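EscN (Escherichia coli O127:H6, PDB 2OBL) is a type III secretion system protein whose C-terminal part is built on a P-loop fold of the family that includes the rotary synthase alpha and beta subunits. Local coordinates at residues G242-T247 with I259-A265; V59-L65 with N323-Q327; I76-S80 with T220-E224; L66-Q72 with S266-V272; L88-C92 with L163-D167. The protein carries 1 engineered substitution. One frame throughout, in Å; residues are numbered along the deposited sequence.

Contact 1. Residues G242-T247 with I259-A265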
# COMPACT_ATOMS: atom_id res chain seq x y z
N GLY A 242 8.94 -0.28 -4.03
CA GLY A 242 8.74 -1.50 -3.28
C GLY A 242 7.42 -2.11 -3.69
O GLY A 242 6.54 -1.40 -4.17
N HIS A 243 7.28 -3.41 -3.52
CA HIS A 243 6.04 -4.05 -3.87
C HIS A 243 5.77 -5.23 -2.94
O HIS A 243 6.68 -6.01 -2.59
CB HIS A 243 6.04 -4.49 -5.35
CG HIS A 243 7.15 -5.43 -5.70
ND1 HIS A 243 8.44 -5.02 -5.92
CD2 HIS A 243 7.15 -6.78 -5.85
CE1 HIS A 243 9.20 -6.07 -6.17
NE2 HIS A 243 8.44 -7.15 -6.14
N ILE A 244 4.52 -5.34 -2.54
CA ILE A 244 4.06 -6.38 -1.64
C ILE A 244 3.06 -7.21 -2.44
O ILE A 244 2.08 -6.67 -2.96
CB ILE A 244 3.34 -5.77 -0.44
CG1 ILE A 244 4.28 -4.86 0.35
CG2 ILE A 244 2.74 -6.85 0.46
CD1 ILE A 244 5.53 -5.56 0.84
N VAL A 245 3.28 -8.51 -2.50
CA VAL A 245 2.42 -9.36 -3.32
C VAL A 245 1.63 -10.33 -2.46
O VAL A 245 2.23 -11.08 -1.68
CB VAL A 245 3.24 -10.15 -4.33
CG1 VAL A 245 2.35 -11.12 -5.11
CG2 VAL A 245 3.98 -9.18 -5.26
N LEU A 246 0.31 -10.32 -2.61
CA LEU A 246 -0.54 -11.27 -1.87
C LEU A 246 -0.95 -12.37 -2.83
O LEU A 246 -1.20 -12.11 -4.00
CB LEU A 246 -1.81 -10.57 -1.36
CG LEU A 246 -1.60 -9.26 -0.62
CD1 LEU A 246 -2.92 -8.80 0.05
CD2 LEU A 246 -0.50 -9.41 0.42
N THR A 247 -1.05 -13.60 -2.32
CA THR A 247 -1.36 -14.73 -3.19
C THR A 247 -2.54 -15.54 -2.71
O THR A 247 -2.75 -15.70 -1.51
CB THR A 247 -0.15 -15.68 -3.34
OG1 THR A 247 0.16 -16.26 -2.06
CG2 THR A 247 1.06 -14.94 -3.90
N ILE A 259 1.04 -12.51 2.34
CA ILE A 259 2.16 -11.93 1.63
C ILE A 259 3.17 -13.00 1.22
O ILE A 259 3.71 -13.72 2.06
CB ILE A 259 2.89 -10.87 2.48
CG1 ILE A 259 1.94 -9.73 2.88
CG2 ILE A 259 4.09 -10.35 1.72
CD1 ILE A 259 2.50 -8.85 4.04
N ASP A 260 3.42 -13.11 -0.08
CA ASP A 260 4.47 -14.00 -0.54
C ASP A 260 5.78 -13.25 -0.45
O ASP A 260 6.04 -12.33 -1.23
CB ASP A 260 4.20 -14.43 -1.98
CG ASP A 260 5.19 -15.49 -2.47
OD1 ASP A 260 6.41 -15.24 -2.42
OD2 ASP A 260 4.74 -16.57 -2.92
N ILE A 261 6.62 -13.63 0.51
CA ILE A 261 7.84 -12.86 0.75
C ILE A 261 8.79 -12.87 -0.45
O ILE A 261 9.42 -11.86 -0.77
CB ILE A 261 8.55 -13.36 2.04
CG1 ILE A 261 7.56 -13.37 3.21
CG2 ILE A 261 9.82 -12.53 2.34
CD1 ILE A 261 7.12 -11.98 3.70
N GLY A 262 8.88 -14.01 -1.13
CA GLY A 262 9.84 -14.18 -2.23
C GLY A 262 9.48 -13.37 -3.46
O GLY A 262 10.34 -13.07 -4.30
N LEU A 263 8.20 -12.99 -3.57
CA LEU A 263 7.72 -12.19 -4.71
C LEU A 263 7.64 -10.71 -4.36
O LEU A 263 7.29 -9.87 -5.20
CB LEU A 263 6.33 -12.65 -5.12
CG LEU A 263 6.27 -14.02 -5.76
CD1 LEU A 263 4.81 -14.41 -5.99
CD2 LEU A 263 7.05 -13.99 -7.07
N SER A 264 7.96 -10.39 -3.11
CA SER A 264 7.82 -9.02 -2.63
C SER A 264 9.21 -8.45 -2.51
O SER A 264 10.19 -9.20 -2.48
CB SER A 264 7.09 -8.98 -1.29
OG SER A 264 5.77 -9.49 -1.40
N ALA A 265 9.31 -7.12 -2.43
CA ALA A 265 10.61 -6.50 -2.25
C ALA A 265 10.48 -5.08 -1.73
O ALA A 265 9.47 -4.43 -1.91
CB ALA A 265 11.42 -6.51 -3.56
O HOH W 1 2.47 -17.72 -2.38

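Contact 2. Residues V59-L65 with N323-Q327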
# COMPACT_ATOMS: atom_id res chain seq x y z
N VAL A 59 2.98 -3.94 10.59
CA VAL A 59 2.78 -5.27 10.04
C VAL A 59 4.13 -5.97 10.11
O VAL A 59 5.08 -5.56 9.44
CB VAL A 59 2.30 -5.21 8.56
CG1 VAL A 59 2.12 -6.62 8.00
CG2 VAL A 59 0.99 -4.44 8.45
N ARG A 60 4.22 -7.00 10.95
CA ARG A 60 5.51 -7.66 11.20
C ARG A 60 6.23 -8.13 9.96
O ARG A 60 7.43 -7.92 9.82
CB ARG A 60 5.35 -8.83 12.17
CG ARG A 60 5.06 -8.41 13.59
CD ARG A 60 5.24 -9.58 14.56
NE ARG A 60 4.32 -10.67 14.26
CZ ARG A 60 3.19 -10.90 14.93
NH1 ARG A 60 2.85 -10.13 15.95
NH2 ARG A 60 2.40 -11.91 14.57
N ALA A 61 5.51 -8.76 9.04
CA ALA A 61 6.15 -9.31 7.86
C ALA A 61 6.83 -8.21 7.07
O ALA A 61 7.94 -8.41 6.56
CB ALA A 61 5.13 -10.02 7.01
N ILE A 62 6.18 -7.06 6.97
CA ILE A 62 6.71 -5.95 6.16
C ILE A 62 7.78 -5.17 6.91
O ILE A 62 8.89 -4.99 6.42
CB ILE A 62 5.59 -5.00 5.67
CG1 ILE A 62 4.57 -5.77 4.82
CG2 ILE A 62 6.19 -3.84 4.84
CD1 ILE A 62 3.29 -4.98 4.51
N ASP A 63 7.44 -4.71 8.11
CA ASP A 63 8.41 -3.97 8.93
C ASP A 63 9.68 -4.79 9.18
O ASP A 63 10.80 -4.24 9.24
CB ASP A 63 7.78 -3.61 10.28
CG ASP A 63 6.59 -2.64 10.15
OD1 ASP A 63 6.44 -1.97 9.11
OD2 ASP A 63 5.81 -2.55 11.12
N GLY A 64 9.51 -6.10 9.35
CA GLY A 64 10.63 -6.98 9.63
C GLY A 64 11.46 -7.35 8.41
O GLY A 64 12.69 -7.27 8.44
N LEU A 65 10.79 -7.75 7.32
CA LEU A 65 11.48 -8.37 6.18
C LEU A 65 11.51 -7.54 4.92
O LEU A 65 12.25 -7.87 3.98
CB LEU A 65 10.83 -9.71 5.84
CG LEU A 65 10.67 -10.71 6.98
CD1 LEU A 65 9.94 -11.95 6.47
CD2 LEU A 65 12.05 -11.08 7.55
N ASN A 323 4.49 -17.78 13.17
CA ASN A 323 3.86 -16.90 14.15
C ASN A 323 4.29 -15.44 14.01
O ASN A 323 3.57 -14.52 14.42
CB ASN A 323 4.17 -17.36 15.58
CG ASN A 323 3.39 -18.58 15.98
OD1 ASN A 323 2.52 -19.06 15.24
ND2 ASN A 323 3.68 -19.10 17.16
N PHE A 324 5.48 -15.25 13.45
CA PHE A 324 6.02 -13.91 13.22
C PHE A 324 5.34 -13.25 12.00
O PHE A 324 4.83 -12.13 12.10
CB PHE A 324 7.54 -13.99 13.01
CG PHE A 324 8.18 -12.66 12.67
CD1 PHE A 324 8.43 -11.72 13.66
CD2 PHE A 324 8.55 -12.36 11.37
CE1 PHE A 324 9.02 -10.50 13.36
CE2 PHE A 324 9.13 -11.13 11.05
CZ PHE A 324 9.37 -10.21 12.05
N ILE A 325 5.33 -13.95 10.88
CA ILE A 325 4.81 -13.34 9.64
C ILE A 325 3.29 -13.39 9.55
O ILE A 325 2.68 -12.50 8.96
CB ILE A 325 5.45 -13.92 8.36
CG1 ILE A 325 5.22 -15.43 8.27
CG2 ILE A 325 6.94 -13.57 8.31
CD1 ILE A 325 5.78 -16.08 6.99
N GLN A 326 2.69 -14.43 10.11
CA GLN A 326 1.24 -14.43 10.23
C GLN A 326 0.90 -13.54 11.41
O GLN A 326 1.59 -13.55 12.44
CB GLN A 326 0.68 -15.86 10.39
CG GLN A 326 0.87 -16.73 9.16
CD GLN A 326 0.39 -18.15 9.36
OE1 GLN A 326 1.12 -19.11 9.11
NE2 GLN A 326 -0.85 -18.29 9.84
N GLN A 327 -0.16 -12.76 11.26
CA GLN A 327 -0.50 -11.75 12.24
C GLN A 327 -1.97 -11.39 12.14
O GLN A 327 -2.45 -10.98 11.08
CB GLN A 327 0.34 -10.50 11.98
CG GLN A 327 0.24 -9.43 13.04
CD GLN A 327 1.13 -8.26 12.70
OE1 GLN A 327 1.85 -8.30 11.71
NE2 GLN A 327 1.10 -7.22 13.52
O HOH W 2 2.83 -9.61 9.54

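Contact 3. Residues I76-S80 with T220-E224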
# COMPACT_ATOMS: atom_id res chain seq x y z
N ILE A 76 0.83 -2.62 -3.61
CA ILE A 76 0.34 -3.89 -3.07
C ILE A 76 -0.48 -4.53 -4.19
O ILE A 76 -1.45 -3.95 -4.66
CB ILE A 76 -0.55 -3.70 -1.83
CG1 ILE A 76 0.26 -3.08 -0.68
CG2 ILE A 76 -1.20 -5.05 -1.43
CD1 ILE A 76 -0.56 -2.78 0.59
N PHE A 77 -0.05 -5.72 -4.61
CA PHE A 77 -0.64 -6.45 -5.74
C PHE A 77 -1.47 -7.60 -5.16
O PHE A 77 -0.95 -8.41 -4.40
CB PHE A 77 0.46 -7.02 -6.64
CG PHE A 77 1.25 -5.97 -7.39
CD1 PHE A 77 1.03 -5.76 -8.76
CD2 PHE A 77 2.18 -5.17 -6.74
CE1 PHE A 77 1.74 -4.78 -9.45
CE2 PHE A 77 2.89 -4.18 -7.43
CZ PHE A 77 2.66 -3.99 -8.78
N ALA A 78 -2.76 -7.65 -5.49
CA ALA A 78 -3.66 -8.62 -4.88
C ALA A 78 -4.88 -8.92 -5.75
O ALA A 78 -5.48 -8.03 -6.32
CB ALA A 78 -4.11 -8.13 -3.50
N GLY A 79 -5.25 -10.20 -5.82
CA GLY A 79 -6.52 -10.55 -6.45
C GLY A 79 -7.65 -10.49 -5.43
O GLY A 79 -7.49 -9.93 -4.34
N SER A 80 -8.78 -11.11 -5.78
CA SER A 80 -9.94 -11.18 -4.89
C SER A 80 -9.78 -12.25 -3.83
O SER A 80 -9.16 -13.28 -4.06
CB SER A 80 -11.21 -11.49 -5.70
OG SER A 80 -11.49 -10.44 -6.59
N THR A 220 -2.65 0.28 -4.65
CA THR A 220 -3.01 -1.13 -4.89
C THR A 220 -3.25 -1.41 -6.36
O THR A 220 -3.75 -0.57 -7.11
CB THR A 220 -4.21 -1.61 -4.07
OG1 THR A 220 -5.39 -0.97 -4.54
CG2 THR A 220 -4.01 -1.31 -2.58
N VAL A 221 -2.89 -2.62 -6.76
CA VAL A 221 -3.07 -3.13 -8.10
C VAL A 221 -3.91 -4.40 -7.96
O VAL A 221 -3.55 -5.34 -7.23
CB VAL A 221 -1.72 -3.47 -8.76
CG1 VAL A 221 -1.95 -4.12 -10.15
CG2 VAL A 221 -0.84 -2.20 -8.87
N LEU A 222 -5.05 -4.42 -8.64
CA LEU A 222 -6.03 -5.48 -8.44
C LEU A 222 -5.80 -6.49 -9.53
O LEU A 222 -5.82 -6.14 -10.72
CB LEU A 222 -7.45 -4.93 -8.55
CG LEU A 222 -7.77 -3.79 -7.57
CD1 LEU A 222 -9.28 -3.55 -7.54
CD2 LEU A 222 -7.21 -4.07 -6.15
N LEU A 223 -5.55 -7.73 -9.12
CA LEU A 223 -5.20 -8.78 -10.06
C LEU A 223 -6.45 -9.55 -10.46
O LEU A 223 -7.28 -9.89 -9.62
CB LEU A 223 -4.16 -9.71 -9.46
CG LEU A 223 -2.83 -9.05 -9.10
CD1 LEU A 223 -1.89 -10.06 -8.44
CD2 LEU A 223 -2.18 -8.41 -10.33
N GLU A 224 -6.59 -9.79 -11.75
CA GLU A 224 -7.74 -10.55 -12.23
C GLU A 224 -7.37 -12.04 -12.30
O GLU A 224 -6.20 -12.40 -12.47
CB GLU A 224 -8.21 -10.02 -13.60
CG GLU A 224 -8.71 -8.57 -13.56
CD GLU A 224 -10.04 -8.39 -12.84
OE1 GLU A 224 -10.63 -9.40 -12.40
OE2 GLU A 224 -10.51 -7.24 -12.72
O HOH W 3 -8.68 -12.07 -8.60
O HOH W 4 -9.61 -8.57 -8.41

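Contact 4. Residues L66-Q72 with S266-V272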
# COMPACT_ATOMS: atom_id res chain seq x y z
N LEU A 66 10.68 -6.50 4.84
CA LEU A 66 10.51 -5.74 3.60
C LEU A 66 10.33 -4.27 3.95
O LEU A 66 9.43 -3.61 3.42
CB LEU A 66 9.27 -6.24 2.86
CG LEU A 66 9.20 -7.72 2.50
CD1 LEU A 66 7.74 -8.22 2.31
CD2 LEU A 66 10.03 -7.95 1.24
N THR A 67 11.17 -3.78 4.84
CA THR A 67 10.93 -2.51 5.51
C THR A 67 10.74 -1.33 4.57
O THR A 67 11.53 -1.11 3.65
CB THR A 67 12.07 -2.18 6.48
OG1 THR A 67 12.46 -3.38 7.17
CG2 THR A 67 11.62 -1.12 7.47
N CYS A 68 9.66 -0.59 4.82
CA CYS A 68 9.31 0.58 4.01
C CYS A 68 10.09 1.78 4.49
O CYS A 68 10.56 1.80 5.62
CB CYS A 68 7.83 0.90 4.13
SG CYS A 68 6.73 -0.36 3.51
N GLY A 69 10.19 2.80 3.64
CA GLY A 69 10.87 4.03 3.99
C GLY A 69 10.00 5.26 3.83
O GLY A 69 9.07 5.28 3.03
N ILE A 70 10.30 6.30 4.60
CA ILE A 70 9.55 7.56 4.50
C ILE A 70 9.74 8.17 3.11
O ILE A 70 10.88 8.42 2.68
CB ILE A 70 9.94 8.56 5.60
CG1 ILE A 70 9.64 7.97 6.99
CG2 ILE A 70 9.21 9.87 5.42
CD1 ILE A 70 9.99 8.92 8.15
N GLY A 71 8.62 8.36 2.42
CA GLY A 71 8.60 8.94 1.07
C GLY A 71 8.64 7.90 -0.05
O GLY A 71 8.70 8.25 -1.22
N GLN A 72 8.62 6.62 0.31
CA GLN A 72 8.58 5.54 -0.66
C GLN A 72 7.25 5.50 -1.39
O GLN A 72 6.22 5.90 -0.83
CB GLN A 72 8.77 4.21 0.07
CG GLN A 72 9.23 3.07 -0.78
CD GLN A 72 9.37 1.79 0.00
OE1 GLN A 72 8.99 1.73 1.17
NE2 GLN A 72 9.86 0.73 -0.65
N SER A 266 11.52 -4.61 -1.05
CA SER A 266 11.64 -3.20 -0.75
C SER A 266 12.98 -2.73 -1.26
O SER A 266 14.02 -3.18 -0.75
CB SER A 266 11.59 -2.96 0.76
OG SER A 266 11.90 -1.61 1.01
N ARG A 267 12.97 -1.82 -2.23
CA ARG A 267 14.21 -1.31 -2.80
C ARG A 267 14.95 -0.39 -1.83
O ARG A 267 16.11 -0.05 -2.06
CB ARG A 267 13.98 -0.57 -4.12
CG ARG A 267 13.40 -1.41 -5.24
CD ARG A 267 13.36 -0.62 -6.54
NE ARG A 267 14.70 -0.41 -7.10
CZ ARG A 267 15.24 -1.19 -8.04
NH1 ARG A 267 14.56 -2.22 -8.51
NH2 ARG A 267 16.46 -0.93 -8.51
N VAL A 268 14.27 0.03 -0.77
CA VAL A 268 14.84 1.01 0.16
C VAL A 268 15.26 0.41 1.50
O VAL A 268 15.93 1.07 2.29
CB VAL A 268 13.88 2.21 0.43
CG1 VAL A 268 13.38 2.84 -0.89
CG2 VAL A 268 12.72 1.80 1.34
N MET A 269 14.83 -0.82 1.78
CA MET A 269 15.10 -1.44 3.07
C MET A 269 16.55 -1.33 3.52
O MET A 269 16.82 -0.95 4.66
CB MET A 269 14.69 -2.91 3.06
CG MET A 269 15.05 -3.65 4.35
SD MET A 269 14.29 -5.27 4.41
CE MET A 269 14.74 -5.74 6.10
N HIS A 270 17.48 -1.68 2.65
CA HIS A 270 18.89 -1.70 3.04
C HIS A 270 19.40 -0.32 3.46
O HIS A 270 20.43 -0.20 4.15
CB HIS A 270 19.75 -2.28 1.91
CG HIS A 270 19.86 -1.39 0.72
ND1 HIS A 270 18.83 -1.21 -0.18
CD2 HIS A 270 20.89 -0.63 0.27
CE1 HIS A 270 19.22 -0.37 -1.13
NE2 HIS A 270 20.47 -0.01 -0.87
N ASN A 271 18.67 0.72 3.06
CA ASN A 271 19.00 2.10 3.40
C ASN A 271 18.33 2.62 4.66
O ASN A 271 18.65 3.71 5.14
CB ASN A 271 18.63 3.03 2.25
CG ASN A 271 19.50 2.84 1.03
OD1 ASN A 271 19.03 3.00 -0.12
ND2 ASN A 271 20.77 2.49 1.25
N VAL A 272 17.39 1.85 5.21
CA VAL A 272 16.60 2.33 6.36
C VAL A 272 16.66 1.42 7.58
O VAL A 272 16.09 1.74 8.62
CB VAL A 272 15.11 2.60 5.99
CG1 VAL A 272 15.00 3.48 4.76
CG2 VAL A 272 14.37 1.28 5.78

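Contact 5. Residues L88-C92 with L163-D167. With IMD (imidazole), chain D.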
# COMPACT_ATOMS: atom_id res chain seq x y z
N LEU A 88 -4.99 -3.59 4.35
CA LEU A 88 -5.04 -2.14 4.24
C LEU A 88 -5.52 -1.55 5.56
O LEU A 88 -5.00 -0.54 6.02
CB LEU A 88 -5.98 -1.69 3.12
CG LEU A 88 -5.59 -2.11 1.70
CD1 LEU A 88 -6.40 -1.35 0.68
CD2 LEU A 88 -4.11 -1.89 1.48
N GLY A 89 -6.52 -2.17 6.17
CA GLY A 89 -6.98 -1.73 7.49
C GLY A 89 -5.88 -1.78 8.53
O GLY A 89 -5.71 -0.84 9.32
N MET A 90 -5.14 -2.88 8.56
CA MET A 90 -4.07 -3.04 9.55
C MET A 90 -3.05 -1.93 9.39
O MET A 90 -2.53 -1.38 10.37
CB MET A 90 -3.37 -4.37 9.35
CG MET A 90 -4.18 -5.54 9.84
SD MET A 90 -3.29 -7.08 9.52
CE MET A 90 -1.74 -6.76 10.35
N ILE A 91 -2.75 -1.60 8.14
CA ILE A 91 -1.77 -0.57 7.85
C ILE A 91 -2.26 0.81 8.32
O ILE A 91 -1.51 1.54 8.96
CB ILE A 91 -1.39 -0.53 6.33
CG1 ILE A 91 -0.61 -1.80 5.95
CG2 ILE A 91 -0.53 0.70 6.07
CD1 ILE A 91 -0.45 -2.01 4.42
N CYS A 92 -3.50 1.16 8.00
CA CYS A 92 -4.04 2.45 8.43
C CYS A 92 -4.02 2.57 9.95
O CYS A 92 -3.71 3.64 10.48
CB CYS A 92 -5.47 2.66 7.92
SG CYS A 92 -5.62 2.94 6.14
N LEU A 163 0.49 9.53 4.99
CA LEU A 163 0.35 8.28 4.23
C LEU A 163 -0.77 8.46 3.22
O LEU A 163 -1.93 8.66 3.60
CB LEU A 163 0.04 7.11 5.16
CG LEU A 163 -0.33 5.79 4.47
CD1 LEU A 163 0.79 5.33 3.54
CD2 LEU A 163 -0.71 4.68 5.46
N LEU A 164 -0.42 8.40 1.94
CA LEU A 164 -1.42 8.41 0.87
C LEU A 164 -1.68 6.96 0.49
O LEU A 164 -0.76 6.22 0.14
CB LEU A 164 -0.88 9.16 -0.34
CG LEU A 164 -1.72 9.11 -1.62
CD1 LEU A 164 -3.11 9.76 -1.40
CD2 LEU A 164 -0.96 9.82 -2.75
N MET A 165 -2.94 6.54 0.56
CA MET A 165 -3.25 5.15 0.26
C MET A 165 -4.35 5.10 -0.79
O MET A 165 -5.48 5.53 -0.54
CB MET A 165 -3.66 4.39 1.54
CG MET A 165 -4.13 2.96 1.26
SD MET A 165 -4.63 1.98 2.72
CE MET A 165 -3.08 1.71 3.55
N MET A 166 -4.01 4.58 -1.96
CA MET A 166 -4.93 4.62 -3.09
C MET A 166 -5.35 3.20 -3.45
O MET A 166 -4.55 2.40 -3.91
CB MET A 166 -4.27 5.29 -4.29
CG MET A 166 -5.20 5.29 -5.50
SD MET A 166 -4.50 6.07 -6.96
CE MET A 166 -3.83 7.55 -6.24
N ASP A 167 -6.63 2.90 -3.22
CA ASP A 167 -7.19 1.59 -3.51
C ASP A 167 -8.31 1.85 -4.52
O ASP A 167 -9.43 2.14 -4.11
CB ASP A 167 -7.75 0.98 -2.20
CG ASP A 167 -8.18 -0.48 -2.34
OD1 ASP A 167 -7.62 -1.24 -3.17
OD2 ASP A 167 -9.11 -0.90 -1.61
N1 IMD D . -13.33 1.14 -2.44
C2 IMD D . -12.01 1.02 -2.69
N3 IMD D . -11.49 0.17 -1.77
C4 IMD D . -12.49 -0.25 -0.95
C5 IMD D . -13.65 0.37 -1.37

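Contact 1. Residues G242-T247 with I259-A265
The His243 imidazole overlaps the backbone of Ala265, whose N sits 3.8 Å above the ring plane of His243, over its centre. CE1 of His243 also meets CB of Ala265 at 3.5 Å, and Leu263 O lies near the ring plane at the edge. This placement depends on the first torsion, which sets CG between the backbone N and the carbonyl carbon (chi1 59°) and brings the ring over Ala265. His243 and Ala265 form an antiparallel hydrogen-bonded pair: His243 N donates to Ala265 O and Ala265 N donates to His243 O. Strand 242-245 runs parallel to strand 73-78 on its other flank, so the pairing with 265-266 adds a short antiparallel strand to the otherwise largely parallel sheet of the P-loop fold. Farther along, the backbone ladder is replaced by a side chain. Val245 N donates to Ser264 OG (2.9 Å, 164° at the hydrogen), and the same hydroxyl donates to Asp260 O. The serine thus relays between the strand and the turn 260-264, where Leu263 N reaches Asp260 O from the opposite face of that carbonyl. Asp260 N in turn donates to Val245 O (2.8 Å). Ile259 turns to the other side, and its CG1 packs tightly on CD2 of Leu246 (3.5 Å) and more loosely meets CG2 of Ile244 (3.8 Å). Just before the next helix, CG2 of Thr247 lies 3.7 Å from CB of Asp260, and a water joins Thr247 OG1 to Asp260 OD2. Thr247 OG1 also caps that helix at Leu250 N.

Contact 2. Residues V59-L65 with N323-Q327
The guanidinium of Arg60 has the Gln327 side chain on one face, with CG of Gln327 3.5 Å above the plane and the amide and guanidinium stacked 19° from parallel. At its edge are two backbone carbonyls, Phe324 O and Gln326 O. The Phe324 ring is covered on one face by the aliphatic start of Arg60, offset toward the rim, while Gly64 CA and Leu65 CG lie at its edge. Arg60 NE donates to Phe324 O (2.7 Å), straight at 172°, in the guanidinium plane and on a carbonyl lone pair; NH2 of Arg60 reaches Gln326 O at 2.8 Å along a more bent path. A bend at chi3 (-62°) swings the guanidinium onto the end of helix 318-325 and the residue after it, an arginine binding carbonyls at a helix C-terminus, and Asp331 adds a salt bridge to NH2. The extended Gln327 side chain brings OE1 to Arg60 N (2.8 Å), at the start of helix 60-65. A water links Gln327 OE1, Ala61 N and Ile325 O. CB of Ala61 meets CB of Ile325 (4.1 Å), and CD1 of Leu65 meets CG2 of Ile325 (3.9 Å). The contact joins the P-loop part to the C-terminal helical part, setting helix 60-65 against the end of helix 318-325, with helix 335-345 packing on Phe324, helix 275-290 on Leu65 and Ile325, and helix 84-94 on Val59 and Gln327.

Contact 3. Residues I76-S80 with T220-E224
The axes of segments 76-78 and 220-222 run parallel, 4.7 Å apart at closest approach and 18° from alignment, in register from Ile76 with Thr220 to Ala78 with Leu222. They belong to neighbouring strands of the central sheet of a P-loop fold; from Ala78 on, the sequence fits a Walker A pattern, so this strand probably leads into a P-loop. The ladder alternates as parallel strands do: Val221 N donates to Ile76 O, Ala78 N to Val221 O (3.0 Å), and Leu223 N to Ala78 O (2.8 Å). Phe77 and Val221 project from the same face and lie side by side. CG2 of Val221 sits over the Phe77 ring, 4.0 Å from its centroid, in a CH-pi contact, and CB of Val221 comes within 3.6 Å of CD1. Arg237 makes a cation-pi contact with the same ring. Ile76, Thr220, Ala78 and Leu222 project from the other face; Ile76 and Thr220 touch Leu88 of helix 84-94, and Thr220 OG1 bonds to Asp167 OD1 on neighbouring strand 161-167. Beyond the strands Leu223 lies against the backbone of Ala78, and its CD1 is 4.2 Å from CB of Phe77. Two waters then bridge to Ser80: one accepts from Ser80 N (3.0 Å) and donates to Leu223 O, while the other donates to Leu223 O at 2.9 Å and contacts Ser80 OG.

Contact 4. Residues L66-Q72 with S266-V272
Two polar bonds cross this contact, both made by Thr67 backbone atoms. Ser266 OG, trans to the backbone nitrogen (chi1 171°), donates to Thr67 O at 2.7 Å, arriving above the carbonyl plane. Thr67 N makes a weak bond to the sulfur of Met269, 3.5 Å from SD. The same Ser266 oxygen accepts weak capping bonds from Val268 N and Met269 N, so one hydroxyl ties Thr67 to the turn that leads into helix 269-272. Within the 66-72 segment, Gln72 OE1 accepts from Gly69 N at 2.9 Å, which holds the amide in place beside Val268.

Among the van der Waals contacts, CG2 of Val268 rests against the Gln72 amide (3.6 Å to CD) and against Gly69 N. The Met269 side chain lies across Thr67, and its CE is 3.5 Å from Thr67 OG1, whose hydroxyl bonds to Asp63 O. CG2 of Val272 meets CG2 of Thr67 at 4.0 Å.

Leu66 to Gln72 connect helix 60-65 to strand 73-78, closing with a type II turn from Gly69 to Gln72. Ser266 ends the short antiparallel strand 265-266, so the arrangement is a weakly serine-capped helical turn packed on the connection, with short strand 68-69, that leads into the central P-loop sheet.

Contact 5. Residues L88-C92 with L163-D167
Met165 reaches across to the helix 84-94 segment through its sulfur and methyl, while CB and CG lead outward from strand 161-167. CG is anti to the backbone N and the next bond is fully extended, which carries SD straight to the helix. There SD of Met165 lies 3.7 Å from SG of Cys92 and 3.9 Å from CB of Leu88, with CD2 of the same leucine a little farther off. A bend at the last torsion (-70°) then turns CE of Met165 along the helix surface, where it meets CG2 of Ile91 at 3.7 Å and SG of Cys92 at 3.8 Å. The methionine end lies between Leu88 and the Ile91-Cys92 pair one turn on. The helix and strand segment axes run nearly antiparallel, 167° apart and 11.1 Å at closest approach, as expected when the helix following a P-loop covers the central sheet; the sequence before this helix matches the Walker A pattern. The strand residues that face it alternate: Leu163, Met165 and Asp167 point to the helix. Ile91 also uses CG2 to meet CD2 of Leu163 at 4.0 Å, the two side chains crossing nearly perpendicularly. At the other end CD1 of Leu88 lies 3.6 Å from OD2 of Asp167. This aspartate closes the strand after a run of hydrophobic residues, consistent with a Walker B aspartate, and forms a salt bridge to Lys84. N3-H of a bound imidazole, probably from the crystallisation liquor, donates to Asp167 OD2 at 2.6 Å, nearly straight at 167°.

Overall arrangement
Contacts 1, 3 and 5 all reach the central mixed sheet: strand 242-245 pairs with 73-78, which pairs with 214-222, which pairs with 161-167. Contacts 1 and 3 have centres 11 Å apart and share backbone bonds, and contacts 3 and 5 have centres 14 Å apart, linked through Thr220 and Asp167. Along the chain contact 2 spans all the others, and contact 4 encloses contacts 1, 3 and 5; contact 5 falls within contact 3, and contact 1 follows it. Contacts 2 and 4 meet at helix 60-65 and the residues after it, 15 Å between centres. Contact 2 joins the C-terminal helices to the P-loop core, while contact 4 packs the turn after strand 265-266 on the connection 66-72.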